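Local structure of rutinosidase (Aspergillus niger, 6I1A) at residues 192-197 and 301-306; 51-56 and 95-100. The protein hydrolyses glycosidic bonds as a rutinosidase of glycosyl hydrolase family 5, and probably also acts as an exo-1,3-beta-glucanase. All blocks are in the same frame, centred on the assembly; numbering follows the deposited sequence.

Contact 1: residues 192-197 and 301-306. With EDO (1,2-ethanediol), chain K.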
loop_
_atom_site.group_PDB
_atom_site.type_symbol
_atom_site.label_atom_id
_atom_site.label_comp_id
_atom_site.label_asym_id
_atom_site.label_seq_id
_atom_site.Cartn_x
_atom_site.Cartn_y
_atom_site.Cartn_z
ATOM N N ILE A 192 -17.821 5.501 -15.119
ATOM C CA ILE A 192 -17.908 4.955 -13.749
ATOM C C ILE A 192 -16.869 5.678 -12.894
ATOM O O ILE A 192 -15.873 6.196 -13.438
ATOM C CB ILE A 192 -17.705 3.412 -13.735
ATOM C CG1 ILE A 192 -18.268 2.752 -12.459
ATOM C CG2 ILE A 192 -16.266 3.022 -13.978
ATOM C CD1 ILE A 192 -18.505 1.240 -12.643
ATOM N N ASN A 193 -17.107 5.657 -11.579
ATOM C CA ASN A 193 -16.180 6.283 -10.606
ATOM C C ASN A 193 -16.027 5.382 -9.405
ATOM O O ASN A 193 -17.032 5.029 -8.754
ATOM C CB ASN A 193 -16.732 7.627 -10.174
ATOM C CG ASN A 193 -15.789 8.305 -9.204
ATOM O OD1 ASN A 193 -14.776 8.852 -9.630
ATOM N ND2 ASN A 193 -16.121 8.269 -7.906
ATOM N N GLU A 194 -14.798 4.948 -9.097
ATOM C CA GLU A 194 -14.430 4.211 -7.879
ATOM C C GLU A 194 -15.375 3.039 -7.597
ATOM O O GLU A 194 -15.863 2.880 -6.471
ATOM C CB GLU A 194 -14.296 5.168 -6.694
ATOM C CG GLU A 194 -13.211 6.184 -6.867
ATOM C CD GLU A 194 -13.065 7.120 -5.671
ATOM O OE1 GLU A 194 -13.701 6.933 -4.617
ATOM O OE2 GLU A 194 -12.122 8.010 -5.758
ATOM N N PRO A 195 -15.554 2.115 -8.569
ATOM C CA PRO A 195 -16.282 0.889 -8.253
ATOM C C PRO A 195 -15.498 0.082 -7.218
ATOM O O PRO A 195 -14.258 -0.039 -7.305
ATOM C CB PRO A 195 -16.356 0.165 -9.620
ATOM C CG PRO A 195 -15.132 0.682 -10.366
ATOM C CD PRO A 195 -14.985 2.110 -9.917
ATOM N N ALA A 196 -16.188 -0.522 -6.259
ATOM C CA ALA A 196 -15.558 -1.309 -5.183
ATOM C C ALA A 196 -16.583 -2.280 -4.633
ATOM O O ALA A 196 -17.650 -1.828 -4.243
ATOM C CB ALA A 196 -15.022 -0.391 -4.138
ATOM N N ASP A 197 -16.219 -3.566 -4.607
ATOM C CA ASP A 197 -17.105 -4.617 -4.086
ATOM C C ASP A 197 -16.565 -5.218 -2.812
ATOM O O ASP A 197 -17.198 -6.212 -2.313
ATOM C CB ASP A 197 -17.371 -5.729 -5.098
ATOM C CG ASP A 197 -16.155 -6.538 -5.402
ATOM O OD1 ASP A 197 -15.050 -6.037 -5.189
ATOM O OD2 ASP A 197 -16.297 -7.691 -5.900
ATOM N N VAL A 301 -4.642 12.131 -13.721
ATOM C CA VAL A 301 -4.878 12.013 -12.276
ATOM C C VAL A 301 -6.141 12.805 -12.004
ATOM O O VAL A 301 -6.094 14.024 -11.699
ATOM C CB VAL A 301 -3.666 12.465 -11.448
ATOM C CG1 VAL A 301 -3.980 12.374 -9.970
ATOM C CG2 VAL A 301 -2.482 11.597 -11.796
ATOM N N GLY A 302 -7.304 12.188 -12.211
ATOM C CA GLY A 302 -8.564 12.941 -12.174
ATOM C C GLY A 302 -9.020 13.417 -10.815
ATOM O O GLY A 302 -9.967 14.249 -10.788
ATOM N N GLU A 303 -8.471 12.895 -9.751
ATOM C CA GLU A 303 -8.749 13.412 -8.401
ATOM C C GLU A 303 -7.459 13.284 -7.597
ATOM O O GLU A 303 -6.807 12.225 -7.612
ATOM C CB GLU A 303 -9.815 12.657 -7.635
ATOM C CG GLU A 303 -11.195 12.743 -8.222
ATOM C CD GLU A 303 -12.260 12.130 -7.337
ATOM O OE1 GLU A 303 -12.032 11.923 -6.090
ATOM O OE2 GLU A 303 -13.343 11.779 -7.871
ATOM N N TRP A 304 -7.196 14.321 -6.802
ATOM C CA TRP A 304 -6.133 14.345 -5.774
ATOM C C TRP A 304 -6.348 15.563 -4.911
ATOM O O TRP A 304 -7.086 16.499 -5.275
ATOM C CB TRP A 304 -4.722 14.331 -6.398
ATOM C CG TRP A 304 -4.332 15.637 -7.029
ATOM C CD1 TRP A 304 -4.837 16.252 -8.129
ATOM C CD2 TRP A 304 -3.310 16.532 -6.510
ATOM N NE1 TRP A 304 -4.163 17.431 -8.368
ATOM C CE2 TRP A 304 -3.235 17.635 -7.389
ATOM C CE3 TRP A 304 -2.453 16.464 -5.403
ATOM C CZ2 TRP A 304 -2.293 18.645 -7.195
ATOM C CZ3 TRP A 304 -1.515 17.472 -5.222
ATOM C CH2 TRP A 304 -1.485 18.530 -6.112
ATOM N N ALA A 305 -5.706 15.567 -3.739
ATOM C CA ALA A 305 -5.703 16.711 -2.838
ATOM C C ALA A 305 -4.502 16.591 -1.928
ATOM O O ALA A 305 -3.961 15.522 -1.787
ATOM C CB ALA A 305 -7.001 16.834 -2.083
ATOM N N ILE A 306 -4.142 17.703 -1.263
ATOM C CA ILE A 306 -2.878 17.779 -0.459
ATOM C C ILE A 306 -3.068 17.450 1.006
ATOM O O ILE A 306 -2.030 17.467 1.719
ATOM C CB ILE A 306 -2.199 19.146 -0.623
ATOM C CG1 ILE A 306 -3.042 20.278 -0.095
ATOM C CG2 ILE A 306 -1.743 19.337 -2.027
ATOM C CD1 ILE A 306 -2.204 21.554 0.142
HETATM C C1 EDO K . -12.740 8.732 -1.859
HETATM O O1 EDO K . -13.761 8.761 -2.815
HETATM C C2 EDO K . -11.471 9.234 -2.453
HETATM O O2 EDO K . -10.857 8.301 -3.387
HETATM O O HOH W 1 -14.442 9.890 -6.205
#
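Glu303 OE2 is gripped by two groups, a salt bridge from Arg92 NH1 and a water that donates to it at 2.7 Å, and it lies 3.7 Å from Asn193 OD1. The water accepts in turn from Asn193 ND2 (2.9 Å), bridging amide and carboxylate. The two side chains approach from opposite directions with amide and carboxylate planes nearly parallel, 19° apart; Arg92 NH2 also binds Asn193 OD1, so one guanidinium serves both groups. Asn193 reaches across because its CG stands anti to the backbone N (chi1 -179°). Asn193-Glu194-Pro195 follows strand 187-190 and Glu303 lies on strand 299-308, the places where family 5 TIM barrels carry the acid/base and nucleophile glutamates. The arrangement is consistent with that pair: the two carboxylate carbons, Glu194 CD and Glu303 CD, are 5.3 Å apart, as in retaining glycosidases. Their nearest oxygens, Glu194 OE2 and Glu303 OE1, stand 3.9 Å apart, held by His266 and Tyr268 respectively. An ethanediol, probably from the crystallisation liquor, spans the Glu194 carboxylate, O1 donating to OE1 at 2.6 Å and O2 to OE2 at 2.7 Å.

Contact 2: residues 51-56 and 95-100; sequences DEWGLC and TTYAAW
The first turn of helix 52-59 meets the loop that leaves barrel strand 90-95, with Glu52 facing Thr96 and the Trp53 ring edge near Tyr97. The helix start is N-capped by Asp51, whose OD1 accepts from Gly54 N at 2.9 Å from well above the carboxylate plane. Glu52, stretched out, its CG turned away from the backbone N (chi1 178°), drives its carboxylate at the Thr96 methyl: Glu52 OE1 touches Thr96 CG2 at 3.5 Å and is itself bound by Gln33 N. A water links the polar halves of the pair, accepting from Thr96 OG1 at 2.7 Å and donating to Glu52 OE2 at 3.2 Å. Beside them, Tyr97 OH lies at the edge of the Trp53 indole, near its plane, 4.0 Å from CZ3; this hydroxyl is tied to Glu150 and Ser106. At the far end of the 3-10 turn 97-99, Trp100 NE1 donates almost straight (173°) and in its ring plane to Thr95 OG1, 2.9 Å away, turning the indole edge back toward the strand end. Helix 161-179 packs on Tyr97 and Trp100, helix 113-128 borders Thr95, Ala99 and Trp100, and helix 39-45 lies against Leu55.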
loop_
_atom_site.group_PDB
_atom_site.type_symbol
_atom_site.label_atom_id
_atom_site.label_comp_id
_atom_site.label_asym_id
_atom_site.label_seq_id
_atom_site.Cartn_x
_atom_site.Cartn_y
_atom_site.Cartn_z
ATOM N N ASP A 51 -25.670 10.484 3.334
ATOM C CA ASP A 51 -25.587 10.451 1.851
ATOM C C ASP A 51 -26.613 11.389 1.228
ATOM O O ASP A 51 -27.559 11.837 1.897
ATOM C CB ASP A 51 -25.738 9.018 1.371
ATOM C CG ASP A 51 -26.972 8.263 1.837
ATOM O OD1 ASP A 51 -27.856 8.898 2.554
ATOM O OD2 ASP A 51 -27.082 7.037 1.518
ATOM N N GLU A 52 -26.392 11.732 -0.030
ATOM C CA GLU A 52 -27.303 12.563 -0.809
ATOM C C GLU A 52 -28.678 11.867 -0.826
ATOM O O GLU A 52 -29.712 12.587 -0.720
ATOM C CB GLU A 52 -26.761 12.790 -2.228
ATOM C CG GLU A 52 -27.703 13.603 -3.095
ATOM C CD GLU A 52 -27.223 13.930 -4.485
ATOM O OE1 GLU A 52 -26.026 13.777 -4.775
ATOM O OE2 GLU A 52 -28.112 14.398 -5.263
ATOM N N TRP A 53 -28.692 10.571 -1.034
ATOM C CA TRP A 53 -29.940 9.744 -1.036
ATOM C C TRP A 53 -30.793 10.081 0.185
ATOM O O TRP A 53 -31.967 10.472 0.060
ATOM C CB TRP A 53 -29.545 8.275 -1.085
ATOM C CG TRP A 53 -30.701 7.322 -1.168
ATOM C CD1 TRP A 53 -31.536 6.958 -0.155
ATOM C CD2 TRP A 53 -31.045 6.470 -2.290
ATOM N NE1 TRP A 53 -32.411 5.977 -0.582
ATOM C CE2 TRP A 53 -32.131 5.659 -1.875
ATOM C CE3 TRP A 53 -30.573 6.346 -3.598
ATOM C CZ2 TRP A 53 -32.743 4.748 -2.745
ATOM C CZ3 TRP A 53 -31.140 5.408 -4.430
ATOM C CH2 TRP A 53 -32.211 4.636 -4.006
ATOM N N GLY A 54 -30.213 9.993 1.374
ATOM C CA GLY A 54 -30.961 10.235 2.628
ATOM C C GLY A 54 -31.260 11.707 2.820
ATOM O O GLY A 54 -32.307 12.028 3.419
ATOM N N LEU A 55 -30.392 12.623 2.417
ATOM C CA LEU A 55 -30.712 14.079 2.433
ATOM C C LEU A 55 -31.973 14.346 1.611
ATOM O O LEU A 55 -32.901 15.076 2.070
ATOM C CB LEU A 55 -29.513 14.867 1.916
ATOM C CG LEU A 55 -29.714 16.364 1.768
ATOM C CD1 LEU A 55 -28.405 17.097 2.095
ATOM C CD2 LEU A 55 -30.218 16.741 0.406
ATOM N N CYS A 56 -32.076 13.749 0.442
ATOM C CA CYS A 56 -33.244 13.985 -0.433
ATOM C C CYS A 56 -34.477 13.347 0.193
ATOM O O CYS A 56 -35.554 14.025 0.176
ATOM C CB CYS A 56 -32.960 13.397 -1.806
ATOM S SG CYS A 56 -34.027 14.028 -3.113
ATOM N N THR A 95 -21.404 13.955 -11.903
ATOM C CA THR A 95 -22.869 14.005 -11.942
ATOM C C THR A 95 -23.413 12.747 -11.274
ATOM O O THR A 95 -22.756 11.675 -11.276
ATOM C CB THR A 95 -23.367 14.115 -13.380
ATOM O OG1 THR A 95 -23.099 12.936 -14.168
ATOM C CG2 THR A 95 -22.808 15.305 -14.123
ATOM N N THR A 96 -24.634 12.835 -10.735
ATOM C CA THR A 96 -25.345 11.599 -10.359
ATOM C C THR A 96 -25.971 10.998 -11.625
ATOM O O THR A 96 -26.246 11.716 -12.584
ATOM C CB THR A 96 -26.415 11.807 -9.306
ATOM O OG1 THR A 96 -27.507 12.514 -9.922
ATOM C CG2 THR A 96 -25.898 12.592 -8.111
ATOM N N TYR A 97 -26.264 9.721 -11.576
ATOM C CA TYR A 97 -26.959 9.105 -12.751
ATOM C C TYR A 97 -28.329 9.762 -12.922
ATOM O O TYR A 97 -28.883 9.691 -14.030
ATOM C CB TYR A 97 -27.085 7.583 -12.666
ATOM C CG TYR A 97 -27.890 7.067 -11.522
ATOM C CD1 TYR A 97 -29.287 7.126 -11.557
ATOM C CD2 TYR A 97 -27.297 6.567 -10.364
ATOM C CE1 TYR A 97 -30.049 6.652 -10.525
ATOM C CE2 TYR A 97 -28.074 6.117 -9.304
ATOM C CZ TYR A 97 -29.464 6.144 -9.396
ATOM O OH TYR A 97 -30.231 5.735 -8.333
ATOM N N ALA A 98 -28.912 10.280 -11.846
ATOM C CA ALA A 98 -30.285 10.826 -11.852
ATOM C C ALA A 98 -30.334 12.119 -12.644
ATOM O O ALA A 98 -31.443 12.622 -12.953
ATOM C CB ALA A 98 -30.776 10.998 -10.447
ATOM N N ALA A 99 -29.212 12.750 -12.982
ATOM C CA ALA A 99 -29.167 13.886 -13.902
ATOM C C ALA A 99 -29.652 13.407 -15.292
ATOM O O ALA A 99 -30.089 14.252 -16.120
ATOM C CB ALA A 99 -27.773 14.441 -13.982
ATOM N N TRP A 100 -29.439 12.132 -15.582
ATOM C CA TRP A 100 -29.489 11.574 -16.949
ATOM C C TRP A 100 -30.744 10.756 -17.147
ATOM O O TRP A 100 -31.291 10.753 -18.299
ATOM C CB TRP A 100 -28.202 10.795 -17.269
ATOM C CG TRP A 100 -26.977 11.642 -17.094
ATOM C CD1 TRP A 100 -26.134 11.644 -16.007
ATOM C CD2 TRP A 100 -26.488 12.648 -17.984
ATOM N NE1 TRP A 100 -25.160 12.559 -16.189
ATOM C CE2 TRP A 100 -25.340 13.201 -17.387
ATOM C CE3 TRP A 100 -26.865 13.113 -19.254
ATOM C CZ2 TRP A 100 -24.606 14.209 -18.018
ATOM C CZ3 TRP A 100 -26.138 14.108 -19.844
ATOM C CH2 TRP A 100 -25.014 14.650 -19.233
HETATM O O HOH W 2 -29.230 13.670 -8.164
#

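Overall arrangement
Both contacts are buried, but the centre of contact 1 is about 6 Å, and that of contact 2 about 15 Å, from the centre of the chain; their centres are 18 Å apart and their nearest atoms about 7 Å, without touching. Strand 90-95 relates them: its Arg92 binds Asn193 and Glu303 of contact 1, while its last residue, Thr95, begins the second segment of contact 2. In each, a single water spans the segments between a glutamate and a neutral side chain. The chemistry otherwise differs: contact 1 is wholly polar, a carboxylate-rich site between a loop and a strand, whereas contact 2 adds methyl and aromatic touches where a capped helix packs on a loop.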